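Local coordinates for putative drug/sodium antiporter (Escherichia coli, PDB 4Z3N), which probably moves xenobiotic compounds across the cell membrane as an antiporter of the MATE family, consistent with a part in exporting the genotoxin colibactin, at residues A123-I126 with T127-Y131; Y404-L407 with L408-R412; V418-V421 with Y422-I426; L428-R431 with I432-V435. All blocks are in the same frame, centred on the assembly; numbering follows the deposited sequence.

All four contacts are local, each joining residues about one helical turn apart, and none is wholly core. Contact 2, on helix 402-413, is the innermost, about 15 Å from the centre of the chain, and has no exposed residue among those that touch. Contact 1, on helix 107-132 in the first MatE region, lies farther out and is half exposed. Contacts 3 and 4 lie farthest out, with centres about 8 Å apart, and meet where helix 417-427 turns into helix 432-453. Contacts 1 to 3 combine helical backbone bonds with aliphatic pairs; contact 1 adds a threonine hydroxyl bond and contact 2 a hydroxyl whose proton is not settled. Contact 4 instead starts a helix from a loop.

Contact 1. Residues A123-I126 with T127-Y131; sequences AIVI and TVLGY
Ile-124 lays its CG2 branch alongside Val-128 one turn further on, with 3.9 Å between Ile-124 CG2 and Val-128 CG2, although the exact place of the valine branch is doubtful. The two side chains run side by side and point the same way, on the exposed flank of the helix. Val-125 and Leu-129 make the next, looser pair, where Val-125 CG1 comes within 4.3 Å of Leu-129 CD1.

The polar contact gathers on Ala-123 O. It accepts Thr-127 N at 2.9 Å and also the hydroxyl Thr-127 OG1 at 2.7 Å, and the two donors reach the carbonyl from opposite faces of its plane. The hydroxyl is brought there by a chi1 of 44°, which sets OG1 between the backbone N and the carbonyl carbon and swings CG2 to the far side from that carbon. One residue thus supplies both donors, and its OG1 hydrogen is spent on the helix's own backbone. Leu-129 N continues the helical pattern to Val-125 O, whereas Gly-130 N bonds only weakly to Ile-126 O, bent to 124° at the hydrogen.

Elsewhere the turn meets other helices: Ala-123 packs on Val-162 and Phe-163 of helix 162-177, and Gly-130 O is hydrogen-bonded to Tyr-155 OH. A threonine hydroxyl returned to the carbonyl four residues earlier is a familiar feature of transmembrane helices, here on helix 107-132, which lies in a predicted membrane span.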
loop_
_atom_site.group_PDB
_atom_site.type_symbol
_atom_site.label_atom_id
_atom_site.label_comp_id
_atom_site.label_asym_id
_atom_site.label_seq_id
_atom_site.Cartn_x
_atom_site.Cartn_y
_atom_site.Cartn_z
ATOM N N ALA A 123 14.227 -0.450 -12.706
ATOM C CA ALA A 123 15.321 -0.980 -11.873
ATOM C C ALA A 123 16.686 -0.365 -12.233
ATOM O O ALA A 123 17.481 -0.038 -11.360
ATOM C CB ALA A 123 15.384 -2.516 -11.974
ATOM N N ILE A 124 16.938 -0.218 -13.531
ATOM C CA ILE A 124 18.136 0.454 -14.036
ATOM C C ILE A 124 18.241 1.923 -13.597
ATOM O O ILE A 124 19.245 2.344 -13.033
ATOM C CB ILE A 124 18.189 0.416 -15.573
ATOM C CG1 ILE A 124 18.254 -1.024 -16.083
ATOM C CG2 ILE A 124 19.362 1.234 -16.077
ATOM C CD1 ILE A 124 18.198 -1.134 -17.610
ATOM N N VAL A 125 17.218 2.713 -13.887
ATOM C CA VAL A 125 17.224 4.108 -13.477
ATOM C C VAL A 125 17.437 4.234 -11.959
ATOM O O VAL A 125 18.180 5.092 -11.499
ATOM C CB VAL A 125 15.905 4.818 -13.893
ATOM C CG1 VAL A 125 15.918 6.285 -13.460
ATOM C CG2 VAL A 125 15.696 4.696 -15.400
ATOM N N ILE A 126 16.804 3.359 -11.187
ATOM C CA ILE A 126 16.898 3.425 -9.729
ATOM C C ILE A 126 18.271 2.984 -9.178
ATOM O O ILE A 126 18.777 3.577 -8.225
ATOM C CB ILE A 126 15.785 2.576 -9.062
ATOM C CG1 ILE A 126 14.411 3.180 -9.340
ATOM C CG2 ILE A 126 16.007 2.488 -7.556
ATOM C CD1 ILE A 126 13.259 2.366 -8.753
ATOM N N THR A 127 18.862 1.940 -9.765
ATOM C CA THR A 127 20.191 1.480 -9.359
ATOM C C THR A 127 21.284 2.449 -9.818
ATOM O O THR A 127 22.298 2.633 -9.142
ATOM C CB THR A 127 20.529 0.063 -9.910
ATOM O OG1 THR A 127 20.138 -0.038 -11.282
ATOM C CG2 THR A 127 19.818 -1.025 -9.121
ATOM N N VAL A 128 21.089 3.063 -10.973
ATOM C CA VAL A 128 22.102 3.951 -11.507
ATOM C C VAL A 128 22.103 5.307 -10.802
ATOM O O VAL A 128 23.151 5.781 -10.372
ATOM C CB VAL A 128 21.917 4.129 -13.013
ATOM C CG1 VAL A 128 22.975 5.071 -13.569
ATOM C CG2 VAL A 128 22.000 2.777 -13.685
ATOM N N LEU A 129 20.934 5.923 -10.678
ATOM C CA LEU A 129 20.802 7.138 -9.886
ATOM C C LEU A 129 20.983 6.831 -8.411
ATOM O O LEU A 129 21.380 7.697 -7.630
ATOM C CB LEU A 129 19.444 7.798 -10.107
ATOM C CG LEU A 129 19.432 8.806 -11.249
ATOM C CD1 LEU A 129 19.691 8.093 -12.571
ATOM C CD2 LEU A 129 18.111 9.544 -11.277
ATOM N N GLY A 130 20.676 5.597 -8.030
ATOM C CA GLY A 130 20.918 5.151 -6.672
ATOM C C GLY A 130 22.394 5.263 -6.347
ATOM O O GLY A 130 22.775 5.892 -5.363
ATOM N N TYR A 131 23.215 4.669 -7.208
ATOM C CA TYR A 131 24.660 4.619 -7.042
ATOM C C TYR A 131 25.327 5.995 -7.010
ATOM O O TYR A 131 26.058 6.313 -6.070
ATOM C CB TYR A 131 25.269 3.775 -8.170
ATOM C CG TYR A 131 26.763 3.544 -8.059
ATOM C CD1 TYR A 131 27.610 3.833 -9.124
ATOM C CD2 TYR A 131 27.324 3.038 -6.892
ATOM C CE1 TYR A 131 28.976 3.621 -9.033
ATOM C CE2 TYR A 131 28.692 2.825 -6.790
ATOM C CZ TYR A 131 29.513 3.118 -7.865
ATOM O OH TYR A 131 30.873 2.906 -7.768
#

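Contact 2. Residues Y404-L407 with L408-R412; sequences YSVL and LTLMR
Val-406 and Leu-410 form the closer of two aliphatic pairs on this helix. They lie side by side, and Val-406 CG1 touches Leu-410 CD1 at 3.8 Å and Leu-410 CG at 4.0 Å. Because the valine's CG1 stands opposite its own N (chi1 176°), that methyl is carried along the helix to the leucine branch. The second pair, Leu-407 and Met-411, also points one way but meets more loosely: the methionine bends at chi2 and chi3, bringing its terminal methyl back so that Met-411 CE lies 4.2 Å from Leu-407 CD1.

Among the backbone bonds, Leu-410 N to Val-406 O is the shortest at 2.9 Å, and Met-411 N follows to Leu-407 O at 3.0 Å. Leu-408 N bonds to Tyr-404 O at 3.2 Å and is also weakly bonded to Ser-405 O. This last oxygen takes Thr-409 N at 3.2 Å as well. Thr-409 OG1 lies 3.1 Å from Ser-405 O, although whether its proton is given there is not settled.

The polar ends of Ser-405 and Arg-412 turn to helix 382-399. Ser-405 OG bonds to Ser-393 O and Arg-412 NH1 to Ser-389 OG, and Leu-408 packs on Ala-392 of the same helix. Thr-409 and Leu-410 rest on Ile-269 of helix 250-284, and Leu-407 and Leu-408 on Leu-449 of helix 432-453, leaving helix 402-413 packed among three others.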
loop_
_atom_site.group_PDB
_atom_site.type_symbol
_atom_site.label_atom_id
_atom_site.label_comp_id
_atom_site.label_asym_id
_atom_site.label_seq_id
_atom_site.Cartn_x
_atom_site.Cartn_y
_atom_site.Cartn_z
ATOM N N TYR A 404 -8.749 10.913 -11.561
ATOM C CA TYR A 404 -9.721 10.987 -10.479
ATOM C C TYR A 404 -9.274 10.190 -9.263
ATOM O O TYR A 404 -9.705 10.439 -8.146
ATOM C CB TYR A 404 -11.089 10.549 -10.994
ATOM C CG TYR A 404 -11.528 11.472 -12.090
ATOM C CD1 TYR A 404 -11.226 11.187 -13.430
ATOM C CD2 TYR A 404 -12.178 12.666 -11.795
ATOM C CE1 TYR A 404 -11.599 12.054 -14.450
ATOM C CE2 TYR A 404 -12.549 13.545 -12.804
ATOM C CZ TYR A 404 -12.261 13.230 -14.130
ATOM O OH TYR A 404 -12.626 14.096 -15.131
ATOM N N SER A 405 -8.373 9.255 -9.489
ATOM C CA SER A 405 -7.687 8.589 -8.409
ATOM C C SER A 405 -6.885 9.603 -7.629
ATOM O O SER A 405 -6.976 9.661 -6.408
ATOM C CB SER A 405 -6.764 7.489 -8.942
ATOM O OG SER A 405 -7.512 6.453 -9.520
ATOM N N VAL A 406 -6.099 10.400 -8.345
ATOM C CA VAL A 406 -5.246 11.397 -7.705
ATOM C C VAL A 406 -6.070 12.537 -7.110
ATOM O O VAL A 406 -5.789 13.000 -6.013
ATOM C CB VAL A 406 -4.212 11.952 -8.695
ATOM C CG1 VAL A 406 -3.383 13.076 -8.056
ATOM C CG2 VAL A 406 -3.324 10.819 -9.191
ATOM N N LEU A 407 -7.110 12.952 -7.821
ATOM C CA LEU A 407 -8.045 13.949 -7.311
ATOM C C LEU A 407 -8.608 13.592 -5.930
ATOM O O LEU A 407 -8.727 14.452 -5.063
ATOM C CB LEU A 407 -9.196 14.147 -8.293
ATOM C CG LEU A 407 -10.288 15.075 -7.757
ATOM C CD1 LEU A 407 -9.726 16.472 -7.382
ATOM C CD2 LEU A 407 -11.483 15.165 -8.738
ATOM N N LEU A 408 -8.949 12.323 -5.723
ATOM C CA LEU A 408 -9.551 11.902 -4.465
ATOM C C LEU A 408 -8.500 11.792 -3.366
ATOM O O LEU A 408 -8.763 12.076 -2.202
ATOM C CB LEU A 408 -10.292 10.578 -4.647
ATOM C CG LEU A 408 -11.620 10.707 -5.407
ATOM C CD1 LEU A 408 -12.121 9.351 -5.905
ATOM C CD2 LEU A 408 -12.665 11.395 -4.544
ATOM N N THR A 409 -7.295 11.396 -3.737
ATOM C CA THR A 409 -6.220 11.311 -2.765
ATOM C C THR A 409 -5.769 12.714 -2.319
ATOM O O THR A 409 -5.413 12.928 -1.161
ATOM C CB THR A 409 -5.049 10.527 -3.336
ATOM O OG1 THR A 409 -5.523 9.241 -3.747
ATOM C CG2 THR A 409 -3.973 10.337 -2.286
ATOM N N LEU A 410 -5.796 13.666 -3.241
ATOM C CA LEU A 410 -5.423 15.040 -2.934
ATOM C C LEU A 410 -6.463 15.683 -2.054
ATOM O O LEU A 410 -6.155 16.455 -1.148
ATOM C CB LEU A 410 -5.265 15.852 -4.213
ATOM C CG LEU A 410 -3.993 15.580 -5.000
ATOM C CD1 LEU A 410 -4.021 16.367 -6.298
ATOM C CD2 LEU A 410 -2.793 15.948 -4.150
ATOM N N MET A 411 -7.710 15.361 -2.355
ATOM C CA MET A 411 -8.844 15.866 -1.611
ATOM C C MET A 411 -8.821 15.321 -0.197
ATOM O O MET A 411 -9.271 15.985 0.727
ATOM C CB MET A 411 -10.148 15.488 -2.313
ATOM C CG MET A 411 -11.380 16.223 -1.790
ATOM S SD MET A 411 -11.420 17.954 -2.302
ATOM C CE MET A 411 -10.095 17.932 -3.510
ATOM N N ARG A 412 -8.314 14.102 -0.024
ATOM C CA ARG A 412 -8.260 13.501 1.314
ATOM C C ARG A 412 -7.070 13.972 2.159
ATOM O O ARG A 412 -7.239 14.290 3.325
ATOM C CB ARG A 412 -8.260 11.964 1.232
ATOM C CG ARG A 412 -8.633 11.309 2.559
ATOM C CD ARG A 412 -8.721 9.779 2.535
ATOM N NE ARG A 412 -7.517 9.119 2.026
ATOM C CZ ARG A 412 -7.450 8.469 0.862
ATOM N NH1 ARG A 412 -8.526 8.386 0.091
ATOM N NH2 ARG A 412 -6.306 7.902 0.468
#

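Contact 3. Residues V418-V421 with Y422-I426; sequences VPVV and YLLAI
Val-421 O receives Ala-425 N at 2.7 Å, the shortest hydrogen bond between 418-421 and 422-426, and a nearly straight one, with an angle of 164° at the hydrogen. The side chains of the same two residues approach less closely, Val-421 CG1 lying 4.3 Å from Ala-425 CB. Leu-424 N is held to Val-420 O at 2.9 Å, and Leu-423 N to Pro-419 O at 3.0 Å. Pro-419 thus still serves as an acceptor in the helix, although its ring nitrogen carries no hydrogen to donate.

These bonds follow the regular helical spacing of four residues along helix 417-427, in a predicted transmembrane span of this MATE-family protein; toward its end the helix widens into a pi-type turn at 423-426.

On one flank Val-420 and Leu-424 lie side by side, Val-420 CG1 meeting Leu-424 CD1 at 4.1 Å. The leucine's CG is set beside its backbone N (chi1 -69°), which directs the branch back along the helix to the valine. This flank faces helix 432-453, where Val-420 touches Ser-441 and Leu-424 touches Phe-437. Another side carries Tyr-422, whose ring receives Ile-426 over the centre of one face, with Ile-426 CG1 4.1 Å above the plane. Val-421 and Tyr-422 both pack on Phe-280 of helix 250-284, and Val-418 reaches Ile-276 of the same helix.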
loop_
_atom_site.group_PDB
_atom_site.type_symbol
_atom_site.label_atom_id
_atom_site.label_comp_id
_atom_site.label_asym_id
_atom_site.label_seq_id
_atom_site.Cartn_x
_atom_site.Cartn_y
_atom_site.Cartn_z
ATOM N N VAL A 418 -5.000 20.732 5.249
ATOM C CA VAL A 418 -4.005 21.763 5.563
ATOM C C VAL A 418 -4.644 23.095 5.999
ATOM O O VAL A 418 -4.355 23.589 7.083
ATOM C CB VAL A 418 -3.058 22.006 4.373
ATOM C CG1 VAL A 418 -2.302 23.297 4.548
ATOM C CG2 VAL A 418 -2.088 20.852 4.238
ATOM N N PRO A 419 -5.515 23.680 5.159
ATOM C CA PRO A 419 -6.138 24.961 5.542
ATOM C C PRO A 419 -7.020 24.868 6.788
ATOM O O PRO A 419 -7.092 25.823 7.550
ATOM C CB PRO A 419 -6.982 25.335 4.308
ATOM C CG PRO A 419 -7.140 24.055 3.532
ATOM C CD PRO A 419 -5.889 23.262 3.795
ATOM N N VAL A 420 -7.682 23.733 6.992
ATOM C CA VAL A 420 -8.560 23.552 8.151
ATOM C C VAL A 420 -7.760 23.320 9.443
ATOM O O VAL A 420 -8.132 23.800 10.508
ATOM C CB VAL A 420 -9.557 22.376 7.921
ATOM C CG1 VAL A 420 -10.169 21.896 9.239
ATOM C CG2 VAL A 420 -10.647 22.802 6.947
ATOM N N VAL A 421 -6.657 22.593 9.345
ATOM C CA VAL A 421 -5.805 22.387 10.497
ATOM C C VAL A 421 -5.252 23.721 10.936
ATOM O O VAL A 421 -5.263 24.042 12.127
ATOM C CB VAL A 421 -4.642 21.426 10.206
ATOM C CG1 VAL A 421 -3.504 21.656 11.196
ATOM C CG2 VAL A 421 -5.126 19.998 10.265
ATOM N N TYR A 422 -4.780 24.504 9.970
ATOM C CA TYR A 422 -4.234 25.823 10.268
ATOM C C TYR A 422 -5.293 26.674 10.959
ATOM O O TYR A 422 -5.025 27.301 11.986
ATOM C CB TYR A 422 -3.720 26.532 9.008
ATOM C CG TYR A 422 -2.720 27.609 9.369
ATOM C CD1 TYR A 422 -3.143 28.875 9.776
ATOM C CD2 TYR A 422 -1.350 27.348 9.366
ATOM C CE1 TYR A 422 -2.224 29.864 10.148
ATOM C CE2 TYR A 422 -0.422 28.335 9.725
ATOM C CZ TYR A 422 -0.868 29.588 10.113
ATOM O OH TYR A 422 0.038 30.559 10.476
ATOM N N LEU A 423 -6.496 26.669 10.402
ATOM C CA LEU A 423 -7.621 27.383 10.986
ATOM C C LEU A 423 -7.888 26.977 12.438
ATOM O O LEU A 423 -7.975 27.831 13.323
ATOM C CB LEU A 423 -8.872 27.144 10.160
ATOM C CG LEU A 423 -10.077 27.817 10.798
ATOM C CD1 LEU A 423 -9.713 29.274 10.966
ATOM C CD2 LEU A 423 -11.350 27.636 9.967
ATOM N N LEU A 424 -8.016 25.671 12.682
ATOM C CA LEU A 424 -8.415 25.165 13.999
ATOM C C LEU A 424 -7.269 25.156 15.024
ATOM O O LEU A 424 -7.483 25.468 16.190
ATOM C CB LEU A 424 -9.005 23.754 13.875
ATOM C CG LEU A 424 -10.355 23.602 13.177
ATOM C CD1 LEU A 424 -10.885 22.178 13.260
ATOM C CD2 LEU A 424 -11.361 24.563 13.758
ATOM N N ALA A 425 -6.068 24.784 14.598
ATOM C CA ALA A 425 -4.953 24.669 15.528
ATOM C C ALA A 425 -4.229 26.004 15.834
ATOM O O ALA A 425 -3.554 26.140 16.863
ATOM C CB ALA A 425 -3.959 23.652 15.006
ATOM N N ILE A 426 -4.362 26.988 14.951
ATOM C CA ILE A 426 -3.680 28.257 15.154
ATOM C C ILE A 426 -4.648 29.410 15.332
ATOM O O ILE A 426 -4.725 29.990 16.408
ATOM C CB ILE A 426 -2.745 28.595 13.994
ATOM C CG1 ILE A 426 -1.865 27.391 13.621
ATOM C CG2 ILE A 426 -1.912 29.793 14.359
ATOM C CD1 ILE A 426 -0.986 26.842 14.745
#

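Contact 4. Residues L428-R431 with I432-V435; sequences LEMR and ITGV
Met-430 folds over the first turn of the following helix and makes the closer side of this contact. Its terminal methyl meets a threonine methyl, Met-430 CE lying 3.7 Å from Thr-433 CG2, where the two side chains cross at a slant. The bend at chi3 (48°) turns CE toward the threonine. Nearer the backbone, Met-430 CB rests 4.0 Å from Gly-434 CA, where the glycine has no side chain to come between them.

Arg-431 occupies the N-cap position of helix 432-453, and its carbonyl opens the helical bonding: Arg-431 O accepts Val-435 N at 3.3 Å and, weakly, Gly-434 N at 3.2 Å. Val-435 CG2 also lies against this oxygen, 3.5 Å from Arg-431 O. The connection is the short turn between two consecutive helices of the MATE-family chain, 417-427 and 432-453.

The loose side belongs to the arginine side chain. Past CB it leads away from the new helix, with a bend at chi3, and the residue is exposed, though part of it touches Leu-284 of helix 250-284. The next residue, Ile-432, is buried against Leu-284 and Tyr-371, while Val-435 packs on Tyr-277 and Ile-281. Met-430 is backed in turn by Leu-424 of the preceding helix.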
loop_
_atom_site.group_PDB
_atom_site.type_symbol
_atom_site.label_atom_id
_atom_site.label_comp_id
_atom_site.label_asym_id
_atom_site.label_seq_id
_atom_site.Cartn_x
_atom_site.Cartn_y
_atom_site.Cartn_z
ATOM N N LEU A 428 -8.220 29.850 15.348
ATOM C CA LEU A 428 -8.959 29.392 16.514
ATOM C C LEU A 428 -7.877 28.746 17.339
ATOM O O LEU A 428 -6.922 28.219 16.780
ATOM C CB LEU A 428 -10.082 28.426 16.148
ATOM C CG LEU A 428 -11.282 29.099 15.485
ATOM C CD1 LEU A 428 -11.799 30.242 16.351
ATOM C CD2 LEU A 428 -10.902 29.618 14.116
ATOM N N GLU A 429 -7.958 28.820 18.652
ATOM C CA GLU A 429 -6.743 28.574 19.424
ATOM C C GLU A 429 -6.620 27.141 19.918
ATOM O O GLU A 429 -5.742 26.845 20.727
ATOM C CB GLU A 429 -6.626 29.583 20.576
ATOM C CG GLU A 429 -6.149 30.958 20.087
ATOM C CD GLU A 429 -6.262 32.059 21.128
ATOM O OE1 GLU A 429 -6.386 31.751 22.336
ATOM O OE2 GLU A 429 -6.225 33.243 20.727
ATOM N N MET A 430 -7.498 26.261 19.430
ATOM C CA MET A 430 -7.410 24.807 19.674
ATOM C C MET A 430 -5.996 24.423 19.311
ATOM O O MET A 430 -5.390 25.107 18.488
ATOM C CB MET A 430 -8.436 24.044 18.821
ATOM C CG MET A 430 -9.819 24.689 18.816
ATOM S SD MET A 430 -11.084 23.954 17.772
ATOM C CE MET A 430 -10.911 22.225 18.222
ATOM N N ARG A 431 -5.383 23.431 19.940
ATOM C CA ARG A 431 -4.005 23.232 19.492
ATOM C C ARG A 431 -3.773 21.863 18.862
ATOM O O ARG A 431 -3.956 21.704 17.649
ATOM C CB ARG A 431 -3.032 23.452 20.651
ATOM C CG ARG A 431 -3.216 24.797 21.366
ATOM C CD ARG A 431 -2.065 25.089 22.337
ATOM N NE ARG A 431 -1.301 26.280 21.952
ATOM C CZ ARG A 431 0.012 26.305 21.724
ATOM N NH1 ARG A 431 0.747 25.201 21.846
ATOM N NH2 ARG A 431 0.596 27.445 21.373
ATOM N N ILE A 432 -3.499 20.855 19.676
ATOM C CA ILE A 432 -3.345 19.509 19.149
ATOM C C ILE A 432 -4.727 18.940 18.797
ATOM O O ILE A 432 -4.873 18.240 17.802
ATOM C CB ILE A 432 -2.601 18.609 20.145
ATOM C CG1 ILE A 432 -1.125 19.034 20.229
ATOM C CG2 ILE A 432 -2.730 17.140 19.765
ATOM C CD1 ILE A 432 -0.328 18.759 18.991
ATOM N N THR A 433 -5.734 19.272 19.602
ATOM C CA THR A 433 -7.116 18.879 19.329
ATOM C C THR A 433 -7.561 19.421 17.981
ATOM O O THR A 433 -8.407 18.824 17.302
ATOM C CB THR A 433 -8.086 19.385 20.419
ATOM O OG1 THR A 433 -7.954 18.570 21.583
ATOM C CG2 THR A 433 -9.517 19.307 19.953
ATOM N N GLY A 434 -6.982 20.559 17.598
ATOM C CA GLY A 434 -7.281 21.185 16.321
ATOM C C GLY A 434 -6.665 20.425 15.157
ATOM O O GLY A 434 -7.268 20.328 14.113
ATOM N N VAL A 435 -5.457 19.913 15.335
ATOM C CA VAL A 435 -4.842 19.060 14.341
ATOM C C VAL A 435 -5.725 17.842 14.069
ATOM O O VAL A 435 -6.110 17.574 12.928
ATOM C CB VAL A 435 -3.443 18.573 14.792
ATOM C CG1 VAL A 435 -2.812 17.700 13.707
ATOM C CG2 VAL A 435 -2.537 19.750 15.145
#